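Local coordinates for uncharacterized protein (Exiguobacterium sibiricum, PDB 3B77) that is of unknown function but contains a bacterial pleckstrin-homology domain followed by helices of a family region thought to mediate oligomerisation, at residues Tyr66-Tyr71 with Ser185-Tyr190; Ile90-Glu93 with His98-Ile101. One frame throughout, in Å; residues are numbered along the deposited sequence.

How the contacts relate
Contact 1 is buried near the centre of the folded chain and joins the turn that follows strand 62-67, in the five-stranded antiparallel sheet, to the C-terminal helix 184-191. Contact 2 is local, pairing strands 87-94 and 97-104 of the three-stranded sheet as a hairpin. Along the chain it is nested inside the loop that contact 1 closes, and the two centres are about 15 Å apart. They touch directly where Tyr66 CE2 packs 3.3 Å from Tyr99 OH. Helix 108-146 is common ground, packing against Tyr187 and against Ile90 and Phe92. Contact 1 thus brings the C-terminal helix back onto the PH domain, while contact 2 is internal to that domain.

Contact 1 (Tyr66-Tyr71 with Ser185-Tyr190); sequences YPYAHY and SFYEKY
Tyr68 and Tyr187 meet through their phenolic oxygens, joining the PH-domain sheet, just past strand 62-67, to helix 184-191 near the C-terminus. The two side chains come from opposite directions, and Tyr187 OH donates to Tyr68 OH across 2.8 Å. Tyr68 OH sits at the edge of the Tyr187 ring, near its plane. The rings meet through their hydroxyl ends, and the nearest carbons, Tyr68 CZ and Tyr187 CE2, are 4.2 Å apart. Tyrosine suits both places because the backbones are distant, with Tyr68 CA 12.3 Å from Phe186 CA at their closest, and a long rigid ring carries a polar group over that span. Both residues are buried, and Tyr68 OH has a second partner, the carbonyl oxygen of Thr44, so the phenol of Tyr187 is linked through that of Tyr68 to the backbone of strand 39-44. Ala117, Leu118 and Ile121 of helix 108-146 touch the Tyr187 side chain and give it apolar neighbours. The helix points this ring inward with CG beside the backbone N (chi1 -69°).

Further out, a tight turn positions Tyr68. Pro67 O accepts from both His70 N, at 3.1 Å, and Tyr71 N, at 2.9 Å, which reverses the chain as it leaves the strand. Proline fits the start of this turn: it has no N-H to satisfy, while Tyr66 and Tyr68 on its two sides bond through their backbones to Leu48 and Leu46. The turn also brings two more aromatics together, the edge of Tyr66 meeting the face of Tyr71, with Tyr66 CD1 centred 3.7 Å above the Tyr71 ring plane.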
# COMPACT_ATOMS: atom_id res chain seq x y z
N TYR A 66 9.43 49.79 13.20
CA TYR A 66 9.85 48.43 12.94
C TYR A 66 10.22 47.80 14.27
O TYR A 66 11.36 47.91 14.69
CB TYR A 66 11.02 48.39 11.97
CG TYR A 66 10.75 49.04 10.62
CD1 TYR A 66 9.84 48.48 9.73
CD2 TYR A 66 11.41 50.20 10.24
CE1 TYR A 66 9.57 49.08 8.49
CE2 TYR A 66 11.16 50.79 9.01
CZ TYR A 66 10.23 50.23 8.12
OH TYR A 66 9.97 50.82 6.89
N PRO A 67 9.26 47.17 14.94
CA PRO A 67 9.58 46.43 16.16
C PRO A 67 10.52 45.29 15.84
O PRO A 67 10.30 44.58 14.86
CB PRO A 67 8.22 45.89 16.63
CG PRO A 67 7.21 46.79 15.97
CD PRO A 67 7.82 47.08 14.63
N TYR A 68 11.58 45.14 16.62
CA TYR A 68 12.61 44.14 16.33
C TYR A 68 12.01 42.75 16.20
O TYR A 68 12.41 41.97 15.30
CB TYR A 68 13.70 44.13 17.42
CG TYR A 68 14.31 45.49 17.68
CD1 TYR A 68 14.77 46.29 16.63
CD2 TYR A 68 14.43 45.98 18.97
CE1 TYR A 68 15.33 47.54 16.87
CE2 TYR A 68 14.98 47.20 19.22
CZ TYR A 68 15.43 48.00 18.17
OH TYR A 68 15.97 49.24 18.44
N ALA A 69 11.04 42.47 17.09
CA ALA A 69 10.32 41.18 17.15
C ALA A 69 9.69 40.77 15.83
O ALA A 69 9.58 39.60 15.59
CB ALA A 69 9.27 41.20 18.24
N HIS A 70 9.26 41.71 15.01
CA HIS A 70 8.64 41.40 13.72
C HIS A 70 9.52 41.77 12.55
O HIS A 70 9.25 41.36 11.42
CB HIS A 70 7.30 42.13 13.58
CG HIS A 70 6.35 41.84 14.70
ND1 HIS A 70 5.91 40.57 14.99
CD2 HIS A 70 5.79 42.66 15.63
CE1 HIS A 70 5.12 40.61 16.05
NE2 HIS A 70 5.03 41.86 16.46
N TYR A 71 10.55 42.58 12.80
CA TYR A 71 11.49 42.99 11.75
C TYR A 71 12.90 42.73 12.23
O TYR A 71 13.48 43.57 12.91
CB TYR A 71 11.30 44.46 11.40
CG TYR A 71 9.94 44.79 10.91
CD1 TYR A 71 9.62 44.64 9.58
CD2 TYR A 71 8.97 45.24 11.76
CE1 TYR A 71 8.38 44.93 9.11
CE2 TYR A 71 7.72 45.54 11.31
CZ TYR A 71 7.42 45.37 9.98
OH TYR A 71 6.15 45.66 9.50
N SER A 185 18.78 45.82 27.00
CA SER A 185 20.02 45.43 27.66
C SER A 185 21.17 45.39 26.67
O SER A 185 22.32 45.58 27.04
CB SER A 185 19.87 44.08 28.35
OG SER A 185 19.36 43.10 27.47
N PHE A 186 20.85 45.18 25.40
CA PHE A 186 21.88 45.20 24.38
C PHE A 186 22.42 46.62 24.10
O PHE A 186 23.60 46.79 23.87
CB PHE A 186 21.38 44.55 23.09
CG PHE A 186 21.18 43.09 23.22
CD1 PHE A 186 20.08 42.58 23.87
CD2 PHE A 186 22.09 42.21 22.71
CE1 PHE A 186 19.91 41.23 23.99
CE2 PHE A 186 21.91 40.86 22.84
CZ PHE A 186 20.83 40.37 23.48
N TYR A 187 21.55 47.62 24.10
CA TYR A 187 21.99 49.00 23.97
C TYR A 187 22.64 49.45 25.27
O TYR A 187 23.63 50.16 25.27
CB TYR A 187 20.83 49.92 23.64
CG TYR A 187 20.26 49.73 22.27
CD1 TYR A 187 20.97 50.14 21.15
CD2 TYR A 187 19.02 49.16 22.07
CE1 TYR A 187 20.48 49.98 19.88
CE2 TYR A 187 18.50 49.01 20.79
CZ TYR A 187 19.24 49.41 19.69
OH TYR A 187 18.77 49.25 18.38
N GLU A 188 22.07 49.03 26.39
CA GLU A 188 22.60 49.35 27.71
C GLU A 188 24.04 48.89 27.83
O GLU A 188 24.87 49.61 28.36
CB GLU A 188 21.75 48.68 28.79
CG GLU A 188 21.50 49.51 30.04
CD GLU A 188 20.09 49.27 30.64
OE1 GLU A 188 19.47 48.19 30.39
OE2 GLU A 188 19.59 50.18 31.33
N LYS A 189 24.34 47.71 27.31
CA LYS A 189 25.67 47.11 27.41
C LYS A 189 26.75 47.84 26.63
O LYS A 189 27.88 47.96 27.10
CB LYS A 189 25.59 45.67 26.93
CG LYS A 189 26.86 44.81 27.07
CD LYS A 189 26.60 43.49 26.38
CE LYS A 189 27.58 42.43 26.72
NZ LYS A 189 27.10 41.56 27.82
N TYR A 190 26.39 48.34 25.45
CA TYR A 190 27.35 48.98 24.55
C TYR A 190 27.30 50.50 24.48
O TYR A 190 28.28 51.11 24.06
CB TYR A 190 27.19 48.44 23.12
CG TYR A 190 27.52 46.98 22.98
CD1 TYR A 190 28.84 46.53 23.09
CD2 TYR A 190 26.52 46.04 22.73
CE1 TYR A 190 29.15 45.19 22.97
CE2 TYR A 190 26.82 44.71 22.61
CZ TYR A 190 28.15 44.29 22.72
OH TYR A 190 28.48 42.96 22.60

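Contact 2 (Ile90-Glu93 with His98-Ile101); sequences IKFE and HYSI
Phe92 and Tyr99 form a hydrogen-bonded pair in the antiparallel beta hairpin of strands 87-94 and 97-104, part of the PH-domain fold. Phe92 N gives to Tyr99 O, and Tyr99 N returns a 2.7 Å bond to Phe92 O. Ile90 and Ile101 repeat the pattern, Ile101 N reaching Ile90 O at 2.8 Å. Tyr99 O also receives a CA-H...O contact from Lys91 CA, 3.1 Å away. Lys91 and Glu93 bond through their backbones to Met77 and Arg74 of strand 73-79, the next strand of the sheet.

On the buried face the Phe92 ring, raised between its backbone N and carbonyl carbon (chi1 56°), lies with one face over Tyr99 CB, and its CZ comes within 3.6 Å of that carbon. The two ring planes differ by only 5°, yet the centroids are 5.5 Å apart, so there is little face-to-face stacking. Replacing Phe92 by alanine would probably leave Tyr99 CB and Leu118 without the ring that covers them, opening a gap on the buried face. Tyr99 OH has a weak hydrogen bond with Lys97 NZ.

The other face suits polar residues. Ser100 OG bonds to Glu89 OE2, while the Glu93 carboxylate lies over one face of the His98 ring, its plane turned 43° from it. Glu93 OE2 comes 2.9 Å from His98 NE2, but from above the ring, an angle too poor for a hydrogen bond.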
# COMPACT_ATOMS: atom_id res chain seq x y z
N ILE A 90 26.82 53.79 8.69
CA ILE A 90 26.36 52.54 9.32
C ILE A 90 25.24 51.99 8.46
O ILE A 90 24.38 52.72 7.97
CB ILE A 90 25.88 52.74 10.78
CG1 ILE A 90 25.59 51.39 11.44
CG2 ILE A 90 24.68 53.66 10.83
CD1 ILE A 90 25.38 51.48 12.94
N LYS A 91 25.28 50.68 8.22
CA LYS A 91 24.29 50.02 7.42
C LYS A 91 23.72 48.81 8.14
O LYS A 91 24.35 48.22 9.01
CB LYS A 91 24.88 49.53 6.10
CG LYS A 91 25.52 50.57 5.20
CD LYS A 91 26.34 49.89 4.06
CE LYS A 91 25.46 48.98 3.15
NZ LYS A 91 26.23 48.26 2.06
N PHE A 92 22.50 48.45 7.74
CA PHE A 92 21.81 47.25 8.20
C PHE A 92 20.53 47.08 7.42
O PHE A 92 20.14 47.95 6.64
CB PHE A 92 21.51 47.28 9.70
CG PHE A 92 20.72 48.46 10.14
CD1 PHE A 92 21.35 49.65 10.49
CD2 PHE A 92 19.33 48.39 10.20
CE1 PHE A 92 20.61 50.72 10.88
CE2 PHE A 92 18.58 49.46 10.59
CZ PHE A 92 19.20 50.63 10.93
N GLU A 93 19.91 45.93 7.63
CA GLU A 93 18.64 45.61 7.04
C GLU A 93 17.72 45.23 8.18
O GLU A 93 18.07 44.41 9.03
CB GLU A 93 18.78 44.46 6.05
CG GLU A 93 19.70 44.81 4.85
CD GLU A 93 19.80 43.71 3.81
OE1 GLU A 93 19.06 42.70 3.90
OE2 GLU A 93 20.64 43.89 2.89
N HIS A 98 16.66 48.08 3.52
CA HIS A 98 18.03 48.55 3.61
C HIS A 98 18.13 49.91 4.28
O HIS A 98 17.41 50.83 3.93
CB HIS A 98 18.63 48.64 2.20
CG HIS A 98 18.85 47.31 1.56
ND1 HIS A 98 17.81 46.45 1.25
CD2 HIS A 98 19.99 46.66 1.21
CE1 HIS A 98 18.29 45.34 0.73
NE2 HIS A 98 19.61 45.44 0.69
N TYR A 99 19.03 50.02 5.25
CA TYR A 99 19.28 51.27 5.93
C TYR A 99 20.73 51.59 5.85
O TYR A 99 21.57 50.77 6.17
CB TYR A 99 18.84 51.23 7.39
CG TYR A 99 17.41 51.67 7.55
CD1 TYR A 99 16.36 50.79 7.33
CD2 TYR A 99 17.10 52.97 7.88
CE1 TYR A 99 15.03 51.20 7.45
CE2 TYR A 99 15.77 53.40 8.00
CZ TYR A 99 14.74 52.51 7.78
OH TYR A 99 13.44 52.95 7.89
N SER A 100 21.02 52.79 5.37
CA SER A 100 22.35 53.31 5.29
C SER A 100 22.27 54.70 5.89
O SER A 100 21.56 55.54 5.36
CB SER A 100 22.80 53.38 3.84
OG SER A 100 24.02 54.08 3.75
N ILE A 101 22.96 54.93 7.00
CA ILE A 101 22.89 56.21 7.69
C ILE A 101 24.27 56.83 7.80
O ILE A 101 25.19 56.21 8.33
CB ILE A 101 22.28 56.04 9.11
CG1 ILE A 101 20.93 55.29 9.03
CG2 ILE A 101 22.11 57.40 9.78
CD1 ILE A 101 20.37 54.89 10.37